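Local coordinates for proteasome assembly chaperone family protein (Pyrococcus furiosus DSM 3638, PDB 3WZ2), which is an archaeal homolog of the proteasome-assembly chaperones and probably helps proteasomes to assemble or become activated, at residues F22-P27 / V113-G118; I35-L40 / I80-A85; G50-L55 / L72-K77. One frame throughout, in Å; residues are numbered along the deposited sequence.

In the fold
From the N terminus, strand 21-24 follows the edge strand 11-13 into the mixed sheet, and interaction 1 with strand 112-120 closes the longest of the three loops, its segments 22-27 and 113-118 being 86 residues apart at their nearest ends. Within that loop, interaction 2 brings helix 32-43 against strand 80-85, and within interaction 2 in turn lies interaction 3, where strand 47-53 pairs with strand 72-77; none of the loops cross. The shared sheet makes them contiguous: strand 80-85 sits between 72-77 and 21-24, with I23 N 2.7 Å from I81 O and I82 N 2.8 Å from Y75 O. Together they join the sheet's parallel centre, one helix packed on it, and its antiparallel flank.

Interaction 1. Residues F22-P27 / V113-G118; sequences FIEGYP and VISLAG
Two neighbouring parallel strands at the centre of the mixed sheet meet here, F22 beside V113, I23 beside I114 and E24 beside S115, with segment axes 4.7 Å apart and 20° from parallel. The ladder follows parallel register: I114 N donates to F22 O, E24 N to I114 O at 2.8 Å, and L116 N to E24 O. E24 thus bonds through both its N and its O, to I114 and L116 on either side of its bridge partner S115.

On the face carrying I23 and I114, CG2 of I23 rests on CD1 of L116 at 3.8 Å, and L198 of helix 188-202 packs on both isoleucines. On the other face, the hydroxyl S115 OG donates to the anti lone pair of E24 OE1, 2.7 Å away. CG of E24 is anti to the backbone N (chi1 168°), and a bend at chi2 (-89°) turns the carboxylate across toward S115. Its other oxygen, OE2, accepts Y26 N at 2.7 Å, so both oxygens of this buried group are held; S160 of helix 158-169 also bonds OE1. Past the ladder, a water donates to both Y26 O and L116 O, bridging the diverging chains. Helices cover both faces of these parallel strands, the layering of an alpha/beta/alpha sandwich.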
loop_
_atom_site.group_PDB
_atom_site.type_symbol
_atom_site.label_atom_id
_atom_site.label_comp_id
_atom_site.label_asym_id
_atom_site.label_seq_id
_atom_site.Cartn_x
_atom_site.Cartn_y
_atom_site.Cartn_z
ATOM N N PHE B 22 1.465 -22.175 -28.058
ATOM C CA PHE B 22 1.399 -21.865 -26.633
ATOM C C PHE B 22 -0.025 -21.933 -26.186
ATOM O O PHE B 22 -0.883 -21.237 -26.743
ATOM C CB PHE B 22 1.917 -20.460 -26.389
ATOM C CG PHE B 22 1.972 -20.077 -24.943
ATOM C CD1 PHE B 22 3.114 -20.284 -24.215
ATOM C CD2 PHE B 22 0.908 -19.460 -24.332
ATOM C CE1 PHE B 22 3.188 -19.905 -22.882
ATOM C CE2 PHE B 22 0.972 -19.070 -23.006
ATOM C CZ PHE B 22 2.115 -19.290 -22.284
ATOM N N ILE B 23 -0.282 -22.764 -25.189
ATOM C CA ILE B 23 -1.627 -22.961 -24.692
ATOM C C ILE B 23 -1.701 -22.525 -23.251
ATOM O O ILE B 23 -0.912 -22.990 -22.433
ATOM C CB ILE B 23 -1.995 -24.435 -24.771
ATOM C CG1 ILE B 23 -1.961 -24.876 -26.231
ATOM C CG2 ILE B 23 -3.366 -24.673 -24.170
ATOM C CD1 ILE B 23 -1.910 -26.375 -26.381
ATOM N N GLU B 24 -2.645 -21.647 -22.924
ATOM C CA GLU B 24 -2.709 -21.095 -21.581
ATOM C C GLU B 24 -4.019 -21.520 -20.918
ATOM O O GLU B 24 -5.072 -21.363 -21.507
ATOM C CB GLU B 24 -2.640 -19.559 -21.659
ATOM C CG GLU B 24 -2.983 -18.848 -20.371
ATOM C CD GLU B 24 -4.472 -18.532 -20.200
ATOM O OE1 GLU B 24 -5.095 -17.916 -21.099
ATOM O OE2 GLU B 24 -5.004 -18.795 -19.116
ATOM N N GLY B 25 -3.948 -22.048 -19.703
ATOM C CA GLY B 25 -5.134 -22.469 -18.968
ATOM C C GLY B 25 -5.076 -22.070 -17.503
ATOM O O GLY B 25 -5.209 -22.919 -16.625
ATOM N N TYR B 26 -4.919 -20.779 -17.236
ATOM C CA TYR B 26 -4.850 -20.286 -15.859
ATOM C C TYR B 26 -6.223 -20.401 -15.183
ATOM O O TYR B 26 -7.240 -20.489 -15.861
ATOM C CB TYR B 26 -4.359 -18.831 -15.794
ATOM C CG TYR B 26 -2.830 -18.646 -15.776
ATOM C CD1 TYR B 26 -1.996 -19.597 -16.328
ATOM C CD2 TYR B 26 -2.251 -17.523 -15.161
ATOM C CE1 TYR B 26 -0.626 -19.467 -16.304
ATOM C CE2 TYR B 26 -0.872 -17.370 -15.142
ATOM C CZ TYR B 26 -0.058 -18.333 -15.720
ATOM O OH TYR B 26 1.312 -18.235 -15.730
ATOM N N PRO B 27 -6.257 -20.381 -13.846
ATOM C CA PRO B 27 -7.543 -20.463 -13.168
ATOM C C PRO B 27 -8.505 -19.371 -13.539
ATOM O O PRO B 27 -8.123 -18.223 -13.700
ATOM C CB PRO B 27 -7.175 -20.337 -11.677
ATOM C CG PRO B 27 -5.736 -20.753 -11.605
ATOM C CD PRO B 27 -5.131 -20.304 -12.892
ATOM N N VAL B 113 -1.214 -18.766 -30.213
ATOM C CA VAL B 113 -1.434 -18.522 -28.821
ATOM C C VAL B 113 -2.880 -18.829 -28.546
ATOM O O VAL B 113 -3.765 -18.143 -29.029
ATOM C CB VAL B 113 -1.111 -17.057 -28.479
ATOM C CG1 VAL B 113 -1.107 -16.839 -26.984
ATOM C CG2 VAL B 113 0.245 -16.669 -29.054
ATOM N N ILE B 114 -3.135 -19.844 -27.730
ATOM C CA ILE B 114 -4.486 -20.345 -27.534
ATOM C C ILE B 114 -4.772 -20.333 -26.043
ATOM O O ILE B 114 -4.109 -21.014 -25.274
ATOM C CB ILE B 114 -4.620 -21.787 -28.065
ATOM C CG1 ILE B 114 -4.308 -21.856 -29.546
ATOM C CG2 ILE B 114 -6.034 -22.295 -27.854
ATOM C CD1 ILE B 114 -4.033 -23.254 -30.079
ATOM N N SER B 115 -5.790 -19.594 -25.636
ATOM C CA SER B 115 -6.257 -19.646 -24.260
ATOM C C SER B 115 -7.486 -20.535 -24.129
ATOM O O SER B 115 -8.346 -20.561 -24.988
ATOM C CB SER B 115 -6.574 -18.210 -23.771
ATOM O OG SER B 115 -5.391 -17.433 -23.717
ATOM N N LEU B 116 -7.518 -21.297 -23.054
ATOM C CA LEU B 116 -8.623 -22.148 -22.716
ATOM C C LEU B 116 -9.348 -21.543 -21.535
ATOM O O LEU B 116 -8.742 -21.293 -20.494
ATOM C CB LEU B 116 -8.103 -23.525 -22.316
ATOM C CG LEU B 116 -7.144 -24.148 -23.303
ATOM C CD1 LEU B 116 -6.788 -25.522 -22.792
ATOM C CD2 LEU B 116 -7.758 -24.216 -24.695
ATOM N N ALA B 117 -10.615 -21.241 -21.713
ATOM C CA ALA B 117 -11.368 -20.502 -20.699
ATOM C C ALA B 117 -12.753 -21.095 -20.537
ATOM O O ALA B 117 -13.191 -21.923 -21.354
ATOM C CB ALA B 117 -11.475 -19.041 -21.093
ATOM N N GLY B 118 -13.468 -20.585 -19.534
ATOM C CA GLY B 118 -14.864 -20.905 -19.308
ATOM C C GLY B 118 -15.770 -19.718 -19.562
ATOM O O GLY B 118 -15.317 -18.611 -19.603
HETATM O O HOH W 1 -8.691 -19.638 -18.393
#

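Interaction 2. Residues I35-L40 / I80-A85; sequences IAANFL and IIIAIA
A37 and L40 of helix 32-43 pack on I82 and I84 of strand 80-85 through apolar contacts. A37 points its CB at the strand and sets it 3.8 Å from CG2 of I82, while CG1 of I84 lies farther off, at 4.2 Å. One turn along the helix, CB of L40 meets the far end of I82, with CD1 at 3.8 Å. I82 therefore serves both helix residues with different branches: CG2, anti to the backbone N, goes to A37, and the extended arm through CG1 (chi1 -63°, chi2 -178°) carries CD1 to L40. Two residues apart on the strand, I82 and I84 project from the same face, while A83 between them points away.

The contacts with polar groups are of van der Waals kind, for no hydrogen bond joins the segments. CG2 of I82 also lies 3.7 Å from A37 O. The N38 side chain leaves its CA away from the strand, yet its amide reaches back and crosses I84 at a slant, OD1 standing 3.5 Å from CD1 of I84. ND2 of this amide is hydrogen-bonded to H34 O, one turn earlier, which ties the side chain to its own helix.

The segment axes approach to 8.5 Å, and their directions differ by 129°, so the helix runs obliquely against the strand. It lies on the face carrying I82 and I84, beside helix 188-202, whose V195 and L198 pack on L40. Within the sheet, strand 80-85 is flanked by strands 21-24 and 72-77.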
loop_
_atom_site.group_PDB
_atom_site.type_symbol
_atom_site.label_atom_id
_atom_site.label_comp_id
_atom_site.label_asym_id
_atom_site.label_seq_id
_atom_site.Cartn_x
_atom_site.Cartn_y
_atom_site.Cartn_z
ATOM N N ILE B 35 -8.532 -27.213 -15.594
ATOM C CA ILE B 35 -8.698 -28.660 -15.766
ATOM C C ILE B 35 -8.204 -29.108 -17.143
ATOM O O ILE B 35 -7.481 -30.095 -17.287
ATOM C CB ILE B 35 -10.191 -29.024 -15.552
ATOM C CG1 ILE B 35 -10.565 -28.764 -14.093
ATOM C CG2 ILE B 35 -10.430 -30.471 -15.886
ATOM C CD1 ILE B 35 -12.047 -28.614 -13.830
ATOM N N ALA B 36 -8.612 -28.394 -18.182
ATOM C CA ALA B 36 -8.237 -28.792 -19.533
ATOM C C ALA B 36 -6.714 -28.837 -19.693
ATOM O O ALA B 36 -6.156 -29.761 -20.278
ATOM C CB ALA B 36 -8.846 -27.832 -20.528
ATOM N N ALA B 37 -6.036 -27.814 -19.203
ATOM C CA ALA B 37 -4.600 -27.692 -19.455
ATOM C C ALA B 37 -3.809 -28.700 -18.665
ATOM O O ALA B 37 -2.827 -29.245 -19.184
ATOM C CB ALA B 37 -4.122 -26.280 -19.136
ATOM N N ASN B 38 -4.221 -28.929 -17.430
ATOM C CA ASN B 38 -3.617 -29.990 -16.607
ATOM C C ASN B 38 -3.824 -31.366 -17.194
ATOM O O ASN B 38 -2.878 -32.143 -17.314
ATOM C CB ASN B 38 -4.135 -29.950 -15.184
ATOM C CG ASN B 38 -3.410 -28.912 -14.336
ATOM O OD1 ASN B 38 -2.314 -29.171 -13.840
ATOM N ND2 ASN B 38 -3.994 -27.711 -14.209
ATOM N N PHE B 39 -5.036 -31.628 -17.667
ATOM C CA PHE B 39 -5.289 -32.870 -18.358
ATOM C C PHE B 39 -4.393 -33.019 -19.567
ATOM O O PHE B 39 -3.762 -34.047 -19.755
ATOM C CB PHE B 39 -6.740 -32.954 -18.780
ATOM C CG PHE B 39 -7.095 -34.265 -19.400
ATOM C CD1 PHE B 39 -7.001 -35.432 -18.645
ATOM C CD2 PHE B 39 -7.524 -34.346 -20.702
ATOM C CE1 PHE B 39 -7.324 -36.636 -19.184
ATOM C CE2 PHE B 39 -7.839 -35.569 -21.259
ATOM C CZ PHE B 39 -7.741 -36.718 -20.490
ATOM N N LEU B 40 -4.323 -32.005 -20.425
ATOM C CA LEU B 40 -3.492 -32.154 -21.605
ATOM C C LEU B 40 -2.041 -32.364 -21.315
ATOM O O LEU B 40 -1.367 -33.066 -22.061
ATOM C CB LEU B 40 -3.602 -30.961 -22.524
ATOM C CG LEU B 40 -4.881 -30.902 -23.335
ATOM C CD1 LEU B 40 -5.172 -29.477 -23.759
ATOM C CD2 LEU B 40 -4.744 -31.801 -24.545
ATOM N N ILE B 80 4.904 -27.655 -28.554
ATOM C CA ILE B 80 3.787 -27.230 -27.739
ATOM C C ILE B 80 4.236 -26.862 -26.330
ATOM O O ILE B 80 5.016 -27.594 -25.709
ATOM C CB ILE B 80 2.694 -28.302 -27.664
ATOM C CG1 ILE B 80 2.229 -28.607 -29.089
ATOM C CG2 ILE B 80 1.528 -27.801 -26.821
ATOM C CD1 ILE B 80 1.245 -29.719 -29.199
ATOM N N ILE B 81 3.742 -25.727 -25.839
ATOM C CA ILE B 81 3.935 -25.295 -24.462
ATOM C C ILE B 81 2.571 -25.120 -23.829
ATOM O O ILE B 81 1.674 -24.535 -24.438
ATOM C CB ILE B 81 4.677 -23.965 -24.389
ATOM C CG1 ILE B 81 6.046 -24.065 -25.090
ATOM C CG2 ILE B 81 4.834 -23.516 -22.949
ATOM C CD1 ILE B 81 6.763 -22.751 -25.224
ATOM N N ILE B 82 2.420 -25.631 -22.607
ATOM C CA ILE B 82 1.214 -25.414 -21.805
ATOM C C ILE B 82 1.557 -24.678 -20.535
ATOM O O ILE B 82 2.476 -25.081 -19.825
ATOM C CB ILE B 82 0.549 -26.741 -21.463
ATOM C CG1 ILE B 82 0.112 -27.390 -22.771
ATOM C CG2 ILE B 82 -0.651 -26.540 -20.562
ATOM C CD1 ILE B 82 -0.608 -28.683 -22.595
ATOM N N ALA B 83 0.824 -23.606 -20.246
ATOM C CA ALA B 83 1.052 -22.782 -19.073
ATOM C C ALA B 83 -0.031 -23.027 -18.049
ATOM O O ALA B 83 -1.225 -22.873 -18.366
ATOM C CB ALA B 83 1.049 -21.315 -19.481
ATOM N N ILE B 84 0.386 -23.300 -16.812
ATOM C CA ILE B 84 -0.513 -23.688 -15.716
ATOM C C ILE B 84 -0.216 -22.796 -14.527
ATOM O O ILE B 84 0.927 -22.423 -14.306
ATOM C CB ILE B 84 -0.244 -25.176 -15.351
ATOM C CG1 ILE B 84 -0.816 -26.076 -16.525
ATOM C CG2 ILE B 84 -0.773 -25.523 -13.955
ATOM C CD1 ILE B 84 -0.578 -27.554 -16.413
ATOM N N ALA B 85 -1.235 -22.479 -13.748
ATOM C CA ALA B 85 -1.056 -21.836 -12.470
ATOM C C ALA B 85 -1.931 -22.478 -11.405
ATOM O O ALA B 85 -3.123 -22.643 -11.609
ATOM C CB ALA B 85 -1.395 -20.351 -12.582
#

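Interaction 3. Residues G50-L55 / L72-K77; sequences GYVDSL and LRFYGK
F74 lays the edge of its ring along the neighbouring strand, CD2 being 3.6 Å from Y51 N with that nitrogen near the ring plane. The strands form an antiparallel pair in the mixed sheet, at 159° between segment directions: G50 and F74 make the hydrogen-bonded pair, Y51 and R73 the non-hydrogen-bonded one. With CG of F74 anti to the carbonyl carbon (chi1 -59°), the ring runs past G50, which has no side chain, to CG2 of V52, 3.6 Å from CE2. CB of V52 also packs on CB of L72.

F74 N donates to G50 O at 2.9 Å, its reverse partner G50 N to F74 O is weak, and V52 N donates to L72 O at 3.0 Å. On the opposite face, Y51 stacks edge-to-face on W165 of the second subunit, so this flank of the sheet also lies at a subunit interface. The R73 guanidinium makes a salt bridge with D86 through NH1, and its NE donates to Y75 OH, nearly in the guanidinium plane. Beyond V52, one water donates to V52 O at 2.8 Å and accepts from L72 N at 3.1 Å.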
loop_
_atom_site.group_PDB
_atom_site.type_symbol
_atom_site.label_atom_id
_atom_site.label_comp_id
_atom_site.label_asym_id
_atom_site.label_seq_id
_atom_site.Cartn_x
_atom_site.Cartn_y
_atom_site.Cartn_z
ATOM N N GLY B 50 9.859 -25.055 -17.595
ATOM C CA GLY B 50 10.110 -23.749 -17.043
ATOM C C GLY B 50 9.061 -23.289 -16.067
ATOM O O GLY B 50 8.160 -24.025 -15.707
ATOM N N TYR B 51 9.196 -22.039 -15.630
ATOM C CA TYR B 51 8.334 -21.502 -14.609
ATOM C C TYR B 51 8.365 -19.998 -14.638
ATOM O O TYR B 51 9.234 -19.393 -15.259
ATOM C CB TYR B 51 8.739 -22.040 -13.229
ATOM C CG TYR B 51 10.188 -21.783 -12.857
ATOM C CD1 TYR B 51 11.202 -22.525 -13.435
ATOM C CD2 TYR B 51 10.523 -20.822 -11.926
ATOM C CE1 TYR B 51 12.525 -22.317 -13.104
ATOM C CE2 TYR B 51 11.852 -20.603 -11.578
ATOM C CZ TYR B 51 12.848 -21.348 -12.179
ATOM O OH TYR B 51 14.189 -21.146 -11.842
ATOM N N VAL B 52 7.420 -19.401 -13.940
ATOM C CA VAL B 52 7.433 -17.989 -13.655
ATOM C C VAL B 52 8.020 -17.736 -12.273
ATOM O O VAL B 52 7.673 -18.390 -11.286
ATOM C CB VAL B 52 6.031 -17.427 -13.655
ATOM C CG1 VAL B 52 6.053 -15.933 -13.429
ATOM C CG2 VAL B 52 5.334 -17.776 -14.950
ATOM N N ASP B 53 8.909 -16.769 -12.213
ATOM C CA ASP B 53 9.653 -16.472 -11.007
ATOM C C ASP B 53 9.408 -15.012 -10.640
ATOM O O ASP B 53 9.656 -14.116 -11.435
ATOM C CB ASP B 53 11.152 -16.712 -11.248
ATOM C CG ASP B 53 11.994 -16.451 -10.012
ATOM O OD1 ASP B 53 11.517 -16.689 -8.877
ATOM O OD2 ASP B 53 13.117 -15.985 -10.182
ATOM N N SER B 54 8.917 -14.785 -9.432
ATOM C CA SER B 54 8.646 -13.445 -8.948
ATOM C C SER B 54 8.580 -13.445 -7.443
ATOM O O SER B 54 7.992 -14.351 -6.831
ATOM C CB SER B 54 7.296 -12.982 -9.493
ATOM O OG SER B 54 6.884 -11.725 -8.960
ATOM N N LEU B 55 9.108 -12.389 -6.842
ATOM C CA LEU B 55 8.983 -12.174 -5.395
ATOM C C LEU B 55 7.545 -12.045 -4.971
ATOM O O LEU B 55 7.240 -12.164 -3.802
ATOM C CB LEU B 55 9.702 -10.901 -4.967
ATOM C CG LEU B 55 11.211 -10.873 -5.236
ATOM C CD1 LEU B 55 11.725 -9.443 -5.019
ATOM C CD2 LEU B 55 11.956 -11.879 -4.360
ATOM N N LEU B 72 3.602 -21.702 -10.678
ATOM C CA LEU B 72 3.328 -21.224 -12.039
ATOM C C LEU B 72 4.344 -21.817 -12.977
ATOM O O LEU B 72 5.521 -21.512 -12.882
ATOM C CB LEU B 72 3.404 -19.702 -12.110
ATOM C CG LEU B 72 2.093 -18.998 -11.872
ATOM C CD1 LEU B 72 1.631 -19.141 -10.429
ATOM C CD2 LEU B 72 2.228 -17.530 -12.234
ATOM N N ARG B 73 3.910 -22.747 -13.801
ATOM C CA ARG B 73 4.846 -23.574 -14.518
ATOM C C ARG B 73 4.436 -23.736 -15.983
ATOM O O ARG B 73 3.287 -23.505 -16.346
ATOM C CB ARG B 73 5.085 -24.950 -13.845
ATOM C CG ARG B 73 3.867 -25.611 -13.318
ATOM C CD ARG B 73 4.166 -26.833 -12.445
ATOM N NE ARG B 73 2.904 -27.531 -12.295
ATOM C CZ ARG B 73 1.949 -27.158 -11.481
ATOM N NH1 ARG B 73 2.117 -26.107 -10.679
ATOM N NH2 ARG B 73 0.840 -27.868 -11.411
ATOM N N PHE B 74 5.418 -24.115 -16.788
ATOM C CA PHE B 74 5.253 -24.392 -18.210
ATOM C C PHE B 74 5.672 -25.812 -18.492
ATOM O O PHE B 74 6.749 -26.248 -18.069
ATOM C CB PHE B 74 6.118 -23.446 -19.032
ATOM C CG PHE B 74 5.791 -22.003 -18.799
ATOM C CD1 PHE B 74 4.689 -21.433 -19.390
ATOM C CD2 PHE B 74 6.580 -21.223 -17.960
ATOM C CE1 PHE B 74 4.376 -20.106 -19.165
ATOM C CE2 PHE B 74 6.265 -19.887 -17.733
ATOM C CZ PHE B 74 5.145 -19.335 -18.327
ATOM N N TYR B 75 4.805 -26.538 -19.201
ATOM C CA TYR B 75 5.097 -27.867 -19.676
ATOM C C TYR B 75 5.301 -27.833 -21.162
ATOM O O TYR B 75 4.761 -26.964 -21.856
ATOM C CB TYR B 75 3.942 -28.798 -19.335
ATOM C CG TYR B 75 3.782 -29.069 -17.863
ATOM C CD1 TYR B 75 4.534 -30.061 -17.238
ATOM C CD2 TYR B 75 2.908 -28.348 -17.104
ATOM C CE1 TYR B 75 4.412 -30.323 -15.892
ATOM C CE2 TYR B 75 2.766 -28.600 -15.742
ATOM C CZ TYR B 75 3.533 -29.585 -15.150
ATOM O OH TYR B 75 3.378 -29.823 -13.818
ATOM N N GLY B 76 6.068 -28.785 -21.655
ATOM C CA GLY B 76 6.539 -28.768 -23.008
ATOM C C GLY B 76 6.651 -30.149 -23.577
ATOM O O GLY B 76 7.063 -31.083 -22.891
ATOM N N LYS B 77 6.272 -30.273 -24.833
ATOM C CA LYS B 77 6.642 -31.396 -25.664
ATOM C C LYS B 77 6.658 -30.963 -27.107
ATOM O O LYS B 77 5.648 -30.464 -27.593
ATOM C CB LYS B 77 5.548 -32.458 -25.524
ATOM C CG LYS B 77 5.821 -33.780 -26.244
ATOM C CD LYS B 77 6.811 -34.560 -25.406
ATOM C CE LYS B 77 6.305 -35.877 -24.887
ATOM N NZ LYS B 77 7.350 -36.870 -25.232
HETATM O O HOH W 2 5.997 -19.962 -9.770
#